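Local coordinates for protein geranyltranstransferase (IspA) (Helicobacter pylori, PDB 3LLW) that probably acts as a magnesium-dependent prenyltransferase of the FPP/GGPP synthase family, joining isoprenoid units in terpenoid biosynthesis, at residues 73-78 against 137-142; 179-184 against 253-258. All coordinates share one frame; numbering follows the deposited sequence.

Contact 1: 73-78 against 137-142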
ATOM      1  N   GLN A  73       5.951 -20.343 -12.438  1.00 54.10           N
ATOM      2  CA  GLN A  73       5.440 -19.379 -13.411  1.00 54.08           C
ATOM      3  C   GLN A  73       4.306 -18.504 -12.880  1.00 51.94           C
ATOM      4  O   GLN A  73       4.317 -17.285 -13.069  1.00 56.53           O
ATOM      5  CB  GLN A  73       4.967 -20.103 -14.672  1.00 48.55           C
ATOM      6  CG  GLN A  73       4.652 -19.169 -15.816  1.00 59.17           C
ATOM      7  CD  GLN A  73       3.622 -19.721 -16.773  1.00 61.54           C
ATOM      8  OE1 GLN A  73       2.549 -20.172 -16.364  1.00 61.50           O
ATOM      9  NE2 GLN A  73       3.935 -19.675 -18.063  1.00 58.02           N
ATOM     10  N   THR A  74       3.332 -19.114 -12.214  1.00 53.10           N
ATOM     11  CA  THR A  74       2.166 -18.355 -11.752  1.00 60.02           C
ATOM     12  C   THR A  74       2.535 -17.419 -10.600  1.00 54.70           C
ATOM     13  O   THR A  74       1.942 -16.353 -10.447  1.00 56.63           O
ATOM     14  CB  THR A  74       0.976 -19.259 -11.372  1.00 64.03           C
ATOM     15  OG1 THR A  74       1.386 -20.195 -10.370  1.00 76.66           O
ATOM     16  CG2 THR A  74       0.456 -20.009 -12.594  1.00 68.23           C
ATOM     17  N   GLU A  75       3.536 -17.821  -9.822  1.00 46.21           N
ATOM     18  CA  GLU A  75       4.082 -16.999  -8.765  1.00 46.47           C
ATOM     19  C   GLU A  75       4.808 -15.772  -9.317  1.00 48.39           C
ATOM     20  O   GLU A  75       4.687 -14.680  -8.757  1.00 52.63           O
ATOM     21  CB  GLU A  75       5.023 -17.821  -7.881  1.00 47.01           C
ATOM     22  CG  GLU A  75       4.418 -19.119  -7.351  1.00 61.16           C
ATOM     23  CD  GLU A  75       3.018 -18.931  -6.772  1.00 71.09           C
ATOM     24  OE1 GLU A  75       2.091 -19.651  -7.209  1.00 77.56           O
ATOM     25  OE2 GLU A  75       2.841 -18.061  -5.892  1.00 61.79           O
ATOM     26  N   TYR A  76       5.557 -15.963 -10.407  1.00 43.59           N
ATOM     27  CA  TYR A  76       6.235 -14.873 -11.107  1.00 37.75           C
ATOM     28  C   TYR A  76       5.219 -13.900 -11.741  1.00 42.08           C
ATOM     29  O   TYR A  76       5.436 -12.686 -11.784  1.00 40.37           O
ATOM     30  CB  TYR A  76       7.166 -15.437 -12.172  1.00 40.16           C
ATOM     31  CG  TYR A  76       8.320 -16.272 -11.633  1.00 51.43           C
ATOM     32  CD1 TYR A  76       9.023 -15.876 -10.499  1.00 49.25           C
ATOM     33  CD2 TYR A  76       8.726 -17.441 -12.283  1.00 53.48           C
ATOM     34  CE1 TYR A  76      10.093 -16.626 -10.011  1.00 57.62           C
ATOM     35  CE2 TYR A  76       9.790 -18.206 -11.801  1.00 55.16           C
ATOM     36  CZ  TYR A  76      10.468 -17.785 -10.663  1.00 56.66           C
ATOM     37  OH  TYR A  76      11.519 -18.514 -10.169  1.00 62.77           O
ATOM     38  N   PHE A  77       4.107 -14.446 -12.213  1.00 34.92           N
ATOM     39  CA  PHE A  77       3.055 -13.638 -12.799  1.00 41.50           C
ATOM     40  C   PHE A  77       2.381 -12.782 -11.715  1.00 41.07           C
ATOM     41  O   PHE A  77       2.123 -11.619 -11.944  1.00 47.24           O
ATOM     42  CB  PHE A  77       2.039 -14.517 -13.525  1.00 38.40           C
ATOM     43  CG  PHE A  77       2.496 -15.010 -14.875  1.00 41.56           C
ATOM     44  CD1 PHE A  77       3.684 -14.564 -15.450  1.00 40.25           C
ATOM     45  CD2 PHE A  77       1.695 -15.892 -15.600  1.00 41.42           C
ATOM     46  CE1 PHE A  77       4.087 -15.015 -16.697  1.00 43.52           C
ATOM     47  CE2 PHE A  77       2.084 -16.340 -16.861  1.00 36.67           C
ATOM     48  CZ  PHE A  77       3.281 -15.899 -17.411  1.00 46.90           C
ATOM     49  N   LYS A  78       2.148 -13.360 -10.537  1.00 42.83           N
ATOM     50  CA  LYS A  78       1.642 -12.626  -9.373  1.00 44.85           C
ATOM     51  C   LYS A  78       2.496 -11.394  -9.062  1.00 45.74           C
ATOM     52  O   LYS A  78       1.970 -10.282  -8.976  1.00 41.18           O
ATOM     53  CB  LYS A  78       1.600 -13.536  -8.149  1.00 42.98           C
ATOM     54  CG  LYS A  78       0.386 -14.433  -8.069  1.00 45.12           C
ATOM     55  CD  LYS A  78       0.582 -15.409  -6.928  1.00 58.59           C
ATOM     56  CE  LYS A  78      -0.488 -16.491  -6.895  1.00 70.43           C
ATOM     57  NZ  LYS A  78      -0.170 -17.507  -5.836  1.00 70.01           N
ATOM     58  N   ASN A 137       1.511 -13.058  -1.057  1.00 47.03           N
ATOM     59  CA  ASN A 137       0.927 -14.375  -1.338  1.00 48.04           C
ATOM     60  C   ASN A 137       1.594 -15.205  -2.457  1.00 48.27           C
ATOM     61  O   ASN A 137       1.200 -16.346  -2.705  1.00 54.06           O
ATOM     62  CB  ASN A 137      -0.577 -14.241  -1.568  1.00 47.08           C
ATOM     63  CG  ASN A 137      -1.339 -14.057  -0.266  1.00 54.73           C
ATOM     64  OD1 ASN A 137      -1.618 -15.024   0.440  1.00 63.10           O
ATOM     65  ND2 ASN A 137      -1.660 -12.809   0.069  1.00 49.75           N
ATOM     66  N   ALA A 138       2.593 -14.634  -3.127  1.00 44.04           N
ATOM     67  CA  ALA A 138       3.406 -15.374  -4.094  1.00 46.52           C
ATOM     68  C   ALA A 138       4.304 -16.385  -3.375  1.00 49.06           C
ATOM     69  O   ALA A 138       4.961 -16.049  -2.395  1.00 57.73           O
ATOM     70  CB  ALA A 138       4.245 -14.412  -4.942  1.00 41.26           C
ATOM     71  N   LEU A 139       4.331 -17.616  -3.874  1.00 57.93           N
ATOM     72  CA  LEU A 139       4.998 -18.730  -3.189  1.00 60.45           C
ATOM     73  C   LEU A 139       6.470 -18.896  -3.556  1.00 60.24           C
ATOM     74  O   LEU A 139       6.844 -19.865  -4.223  1.00 63.79           O
ATOM     75  CB  LEU A 139       4.256 -20.046  -3.456  1.00 58.49           C
ATOM     76  CG  LEU A 139       2.763 -20.177  -3.155  1.00 66.05           C
ATOM     77  CD1 LEU A 139       2.305 -21.577  -3.536  1.00 67.21           C
ATOM     78  CD2 LEU A 139       2.435 -19.868  -1.689  1.00 62.79           C
ATOM     79  N   LEU A 140       7.299 -17.948  -3.132  1.00 55.53           N
ATOM     80  CA  LEU A 140       8.749 -18.104  -3.219  1.00 53.48           C
ATOM     81  C   LEU A 140       9.290 -18.087  -1.792  1.00 54.97           C
ATOM     82  O   LEU A 140       8.513 -18.002  -0.844  1.00 53.14           O
ATOM     83  CB  LEU A 140       9.394 -16.999  -4.070  1.00 53.44           C
ATOM     84  CG  LEU A 140       8.810 -16.573  -5.430  1.00 56.47           C
ATOM     85  CD1 LEU A 140       9.744 -15.580  -6.126  1.00 45.64           C
ATOM     86  CD2 LEU A 140       8.518 -17.760  -6.363  1.00 56.41           C
ATOM     87  N   GLU A 141      10.610 -18.179  -1.639  1.00 56.95           N
ATOM     88  CA  GLU A 141      11.241 -18.207  -0.319  1.00 57.29           C
ATOM     89  C   GLU A 141      10.965 -16.912   0.400  1.00 55.69           C
ATOM     90  O   GLU A 141      10.994 -15.845  -0.213  1.00 60.13           O
ATOM     91  CB  GLU A 141      12.746 -18.432  -0.427  1.00 60.16           C
ATOM     92  CG  GLU A 141      13.141 -19.874  -0.698  1.00 73.09           C
ATOM     93  CD  GLU A 141      14.593 -20.002  -1.128  1.00 91.99           C
ATOM     94  OE1 GLU A 141      14.903 -19.701  -2.307  1.00 95.33           O
ATOM     95  OE2 GLU A 141      15.425 -20.406  -0.285  1.00 98.41           O
ATOM     96  N   SER A 142      10.689 -17.018   1.698  1.00 51.31           N
ATOM     97  CA  SER A 142      10.242 -15.886   2.490  1.00 50.96           C
ATOM     98  C   SER A 142      11.164 -14.679   2.376  1.00 49.88           C
ATOM     99  O   SER A 142      10.683 -13.549   2.215  1.00 52.08           O
ATOM    100  CB  SER A 142       9.976 -16.288   3.945  1.00 49.13           C
ATOM    101  OG  SER A 142      11.140 -16.792   4.569  1.00 65.31           O
TER

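Contact 2: 179-184 against 253-258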
ATOM      1  N   GLU A 179      17.799  20.469 -13.632  1.00 47.82           N
ATOM      2  CA  GLU A 179      18.026  19.628 -12.462  1.00 52.37           C
ATOM      3  C   GLU A 179      16.702  19.188 -11.846  1.00 49.47           C
ATOM      4  O   GLU A 179      16.530  18.032 -11.450  1.00 39.63           O
ATOM      5  CB  GLU A 179      18.845  20.388 -11.417  1.00 53.08           C
ATOM      6  CG  GLU A 179      19.139  19.594 -10.132  1.00 67.77           C
ATOM      7  CD  GLU A 179      20.143  20.290  -9.205  1.00 74.47           C
ATOM      8  OE1 GLU A 179      21.096  20.936  -9.712  1.00 90.80           O
ATOM      9  OE2 GLU A 179      19.984  20.178  -7.966  1.00 84.43           O
ATOM     10  N   GLN A 180      15.751  20.111 -11.781  1.00 42.55           N
ATOM     11  CA  GLN A 180      14.532  19.789 -11.094  1.00 45.45           C
ATOM     12  C   GLN A 180      13.605  18.945 -11.974  1.00 42.31           C
ATOM     13  O   GLN A 180      12.957  18.021 -11.473  1.00 38.52           O
ATOM     14  CB  GLN A 180      13.931  21.016 -10.381  1.00 44.64           C
ATOM     15  CG  GLN A 180      13.447  22.145 -11.205  1.00 54.32           C
ATOM     16  CD  GLN A 180      13.430  23.469 -10.447  1.00 51.14           C
ATOM     17  OE1 GLN A 180      13.283  24.519 -11.058  1.00 54.84           O
ATOM     18  NE2 GLN A 180      13.598  23.426  -9.122  1.00 46.35           N
ATOM     19  N   LEU A 181      13.658  19.177 -13.287  1.00 45.35           N
ATOM     20  CA  LEU A 181      12.922  18.364 -14.262  1.00 46.00           C
ATOM     21  C   LEU A 181      13.434  16.921 -14.374  1.00 50.11           C
ATOM     22  O   LEU A 181      12.641  15.990 -14.534  1.00 53.73           O
ATOM     23  CB  LEU A 181      12.912  19.030 -15.632  1.00 43.67           C
ATOM     24  CG  LEU A 181      12.000  18.438 -16.719  1.00 57.57           C
ATOM     25  CD1 LEU A 181      10.509  18.291 -16.278  1.00 39.80           C
ATOM     26  CD2 LEU A 181      12.129  19.255 -17.997  1.00 46.66           C
ATOM     27  N   THR A 182      14.750  16.740 -14.277  1.00 46.36           N
ATOM     28  CA  THR A 182      15.346  15.403 -14.260  1.00 39.97           C
ATOM     29  C   THR A 182      14.961  14.680 -12.968  1.00 38.81           C
ATOM     30  O   THR A 182      14.695  13.479 -12.971  1.00 44.64           O
ATOM     31  CB  THR A 182      16.904  15.461 -14.408  1.00 43.84           C
ATOM     32  OG1 THR A 182      17.261  16.276 -15.530  1.00 41.87           O
ATOM     33  CG2 THR A 182      17.477  14.093 -14.646  1.00 36.72           C
ATOM     34  N   PHE A 183      14.922  15.427 -11.868  1.00 36.89           N
ATOM     35  CA  PHE A 183      14.517  14.909 -10.571  1.00 35.93           C
ATOM     36  C   PHE A 183      13.047  14.494 -10.581  1.00 36.04           C
ATOM     37  O   PHE A 183      12.692  13.453 -10.059  1.00 36.11           O
ATOM     38  CB  PHE A 183      14.752  15.986  -9.509  1.00 38.57           C
ATOM     39  CG  PHE A 183      14.497  15.533  -8.104  1.00 47.26           C
ATOM     40  CD1 PHE A 183      13.209  15.586  -7.554  1.00 48.98           C
ATOM     41  CD2 PHE A 183      15.544  15.097  -7.308  1.00 33.91           C
ATOM     42  CE1 PHE A 183      12.967  15.169  -6.246  1.00 46.11           C
ATOM     43  CE2 PHE A 183      15.313  14.692  -5.988  1.00 42.57           C
ATOM     44  CZ  PHE A 183      14.018  14.724  -5.462  1.00 38.10           C
ATOM     45  N   LEU A 184      12.186  15.330 -11.146  1.00 35.84           N
ATOM     46  CA  LEU A 184      10.783  14.988 -11.202  1.00 33.54           C
ATOM     47  C   LEU A 184      10.613  13.669 -11.936  1.00 30.25           C
ATOM     48  O   LEU A 184       9.972  12.746 -11.417  1.00 35.01           O
ATOM     49  CB  LEU A 184       9.965  16.155 -11.789  1.00 36.73           C
ATOM     50  CG  LEU A 184       8.714  16.097 -12.666  1.00 47.50           C
ATOM     51  CD1 LEU A 184       7.798  14.932 -12.432  1.00 47.15           C
ATOM     52  CD2 LEU A 184       7.946  17.399 -12.435  1.00 45.35           C
ATOM     53  N   ASN A 253       5.145  19.548 -17.658  1.00 66.91           N
ATOM     54  CA  ASN A 253       6.558  19.566 -17.260  1.00 59.02           C
ATOM     55  C   ASN A 253       7.342  18.609 -18.140  1.00 55.11           C
ATOM     56  O   ASN A 253       7.522  17.442 -17.791  1.00 58.47           O
ATOM     57  CB  ASN A 253       6.740  19.099 -15.819  1.00 47.39           C
ATOM     58  CG  ASN A 253       6.140  20.035 -14.804  1.00 48.01           C
ATOM     59  OD1 ASN A 253       5.330  19.608 -13.984  1.00 39.04           O
ATOM     60  ND2 ASN A 253       6.561  21.303 -14.813  1.00 35.89           N
ATOM     61  N   SER A 254       7.806  19.090 -19.282  1.00 53.47           N
ATOM     62  CA  SER A 254       8.408  18.197 -20.247  1.00 50.05           C
ATOM     63  C   SER A 254       9.712  18.736 -20.826  1.00 45.96           C
ATOM     64  O   SER A 254       9.983  19.933 -20.776  1.00 48.46           O
ATOM     65  CB  SER A 254       7.388  17.848 -21.341  1.00 44.23           C
ATOM     66  OG  SER A 254       7.720  18.409 -22.589  1.00 50.95           O
ATOM     67  N   PHE A 255      10.521  17.834 -21.371  1.00 50.68           N
ATOM     68  CA  PHE A 255      11.796  18.211 -21.965  1.00 51.73           C
ATOM     69  C   PHE A 255      11.654  18.963 -23.284  1.00 49.75           C
ATOM     70  O   PHE A 255      12.557  19.685 -23.680  1.00 49.50           O
ATOM     71  CB  PHE A 255      12.680  16.987 -22.139  1.00 52.48           C
ATOM     72  CG  PHE A 255      13.319  16.538 -20.872  1.00 53.46           C
ATOM     73  CD1 PHE A 255      14.463  17.170 -20.398  1.00 48.60           C
ATOM     74  CD2 PHE A 255      12.774  15.499 -20.140  1.00 56.88           C
ATOM     75  CE1 PHE A 255      15.049  16.764 -19.212  1.00 52.74           C
ATOM     76  CE2 PHE A 255      13.368  15.084 -18.955  1.00 59.82           C
ATOM     77  CZ  PHE A 255      14.501  15.720 -18.496  1.00 44.42           C
ATOM     78  N   VAL A 256      10.519  18.799 -23.957  1.00 49.25           N
ATOM     79  CA  VAL A 256      10.225  19.600 -25.139  1.00 51.45           C
ATOM     80  C   VAL A 256      10.027  21.081 -24.765  1.00 50.48           C
ATOM     81  O   VAL A 256      10.429  21.968 -25.509  1.00 57.79           O
ATOM     82  CB  VAL A 256       9.036  19.018 -25.959  1.00 55.23           C
ATOM     83  CG1 VAL A 256       8.752  19.864 -27.212  1.00 49.79           C
ATOM     84  CG2 VAL A 256       9.323  17.546 -26.351  1.00 42.39           C
ATOM     85  N   ASN A 257       9.452  21.345 -23.599  1.00 46.13           N
ATOM     86  CA  ASN A 257       9.301  22.722 -23.131  1.00 52.75           C
ATOM     87  C   ASN A 257      10.610  23.332 -22.666  1.00 53.59           C
ATOM     88  O   ASN A 257      10.904  24.485 -22.985  1.00 52.55           O
ATOM     89  CB  ASN A 257       8.256  22.821 -22.021  1.00 51.78           C
ATOM     90  CG  ASN A 257       6.852  22.642 -22.539  1.00 58.25           C
ATOM     91  OD1 ASN A 257       6.621  22.681 -23.744  1.00 63.78           O
ATOM     92  ND2 ASN A 257       5.902  22.445 -21.630  1.00 62.80           N
ATOM     93  N   LEU A 258      11.389  22.557 -21.912  1.00 52.29           N
ATOM     94  CA  LEU A 258      12.680  23.021 -21.431  1.00 50.22           C
ATOM     95  C   LEU A 258      13.666  23.203 -22.586  1.00 51.64           C
ATOM     96  O   LEU A 258      14.298  24.247 -22.694  1.00 50.68           O
ATOM     97  CB  LEU A 258      13.247  22.060 -20.383  1.00 49.25           C
ATOM     98  CG  LEU A 258      14.638  22.385 -19.822  1.00 45.42           C
ATOM     99  CD1 LEU A 258      14.650  23.583 -18.892  1.00 37.05           C
ATOM    100  CD2 LEU A 258      15.170  21.190 -19.103  1.00 52.20           C
TER

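Contact 1: 73-78 against 137-142
Glu75, in the first turn of helix 73-94, reaches across to the loop that joins helix 117-137 to helix 142-156 and takes the backbone N-H of Leu139 on its carboxylate. The bond from Leu139 N to Glu75 OE2 is modelled at 2.5 Å, unusually short and doubtful as an exact length, but its direction is clear: nearly straight at 165°, it arrives on the anti side of the oxygen, tilted out of the carboxylate plane. The syn side of the same oxygen is used by Lys78, one helical turn on, whose NZ lies 3.1 Å from OE2 in a salt bridge within the helix. A bend at chi2 (-47°) folds the Glu75 chain so that its acid group comes up beside the loop.

The close packing gathers around this oxygen. Ala138 CA approaches Glu75 OE2 to 3.3 Å, bringing the loop backbone near that of the helix, and Leu139 rests CB and CG along the carboxylate, CB 3.4 Å from Glu75 OE2. Leu140 lays CD2 against Glu75 CB at 3.8 Å, and its CD1 meets Tyr76 CE1 at 4.0 Å, obliquely to the ring. Tyr76 also meets the ring of Tyr69, and Ala138 and Leu140 pack on Ile79 of the same helix.

The outer side is looser. Leu139 is exposed, its CD1 4.2 Å from Glu75 OE1, while the extended Lys78 chain passes its CD 4.0 Å from Ala138 CA. Farther along, at the start of helix 142-156, Ser142 OG is hydrogen-bonded to Ser142 OG of the second subunit. With one oxygen shared by an ammonium group and a peptide N-H, Glu75 is probably held as the anion; the hydrogen bond, probably strengthened by that charge, ties the loop to the start of helix 73-94.

Contact 2: 179-184 against 253-258
Leu181 projects from helix 178-204 into the turn that opens helix 255-259, and apolar contact dominates the pairing. Its CG stands anti to the backbone N (chi1 -170°), which carries the forked end across to the other segment. CD2 sits over the centre of the Phe255 ring in a CH-pi contact, 4.0 Å from the ring centroid and 11° off the normal, with the two side chains running antiparallel alongside one another. The same methyl also touches Leu258 CD2 at 3.8 Å, one turn further along the short helix. Leu178 extends this apolar patch against Phe255 and Leu258, and Leu224 and Val228 of helix 209-236 pack on Phe255 as well.

Methyl-to-polar contacts form a second group. Leu181 CD1 lies 3.5 Å from the backbone Asn253 O, and Leu181 CD2 is 3.6 Å from Ser254 O. Leu184 crosses Asn253 at about a right angle, with its CD2 3.8 Å from Asn253 OD1. Near the plane of the Phe255 ring, at its edge, Thr182 OG1 comes within 4.1 Å of Phe255 CZ; that hydroxyl is hydrogen-bonded to Leu178 O, back along its own helix.

The hydrogen bonds serve the turn itself. Ser254 is the N-cap of helix 255-259, its OG accepting a weak bond from Val256 N, while Phe255 N is bonded to Asp231 of helix 209-236. Asn253 is fastened through ND2 to Phe171 O and through its backbone O to His185 NE2.

The Asn253 side chain lies about 9 Å from that of Asp100, a magnesium-binding residue in another model of this protein; no metal is bound here. The contact is thus apolar and rests on shape, with Leu181 methyls on Phe255 and Leu258, while polar bonds to neighbours fix the turn.

How the contacts relate
From the N terminus, contact 1 comes first: the chain leaves the start of helix 73-94, passes through the 104-109 hairpin and helix 117-137, and the loop 137-142 closes back on that start. Contact 2 opens later: the chain passes from helix 178-204 through a short turn to helix 209-236, and after an unmodelled stretch 253-258 returns to the beginning of helix 178-204. The two closures follow in series, neither nesting nor crossing. The centres of contact 1 and contact 2 stand about 37 Å apart, on opposite sides of the chain's centre. Each ties a loop or turn to the early part of a long helix in this largely helical fold, and each has residues touching the second subunit.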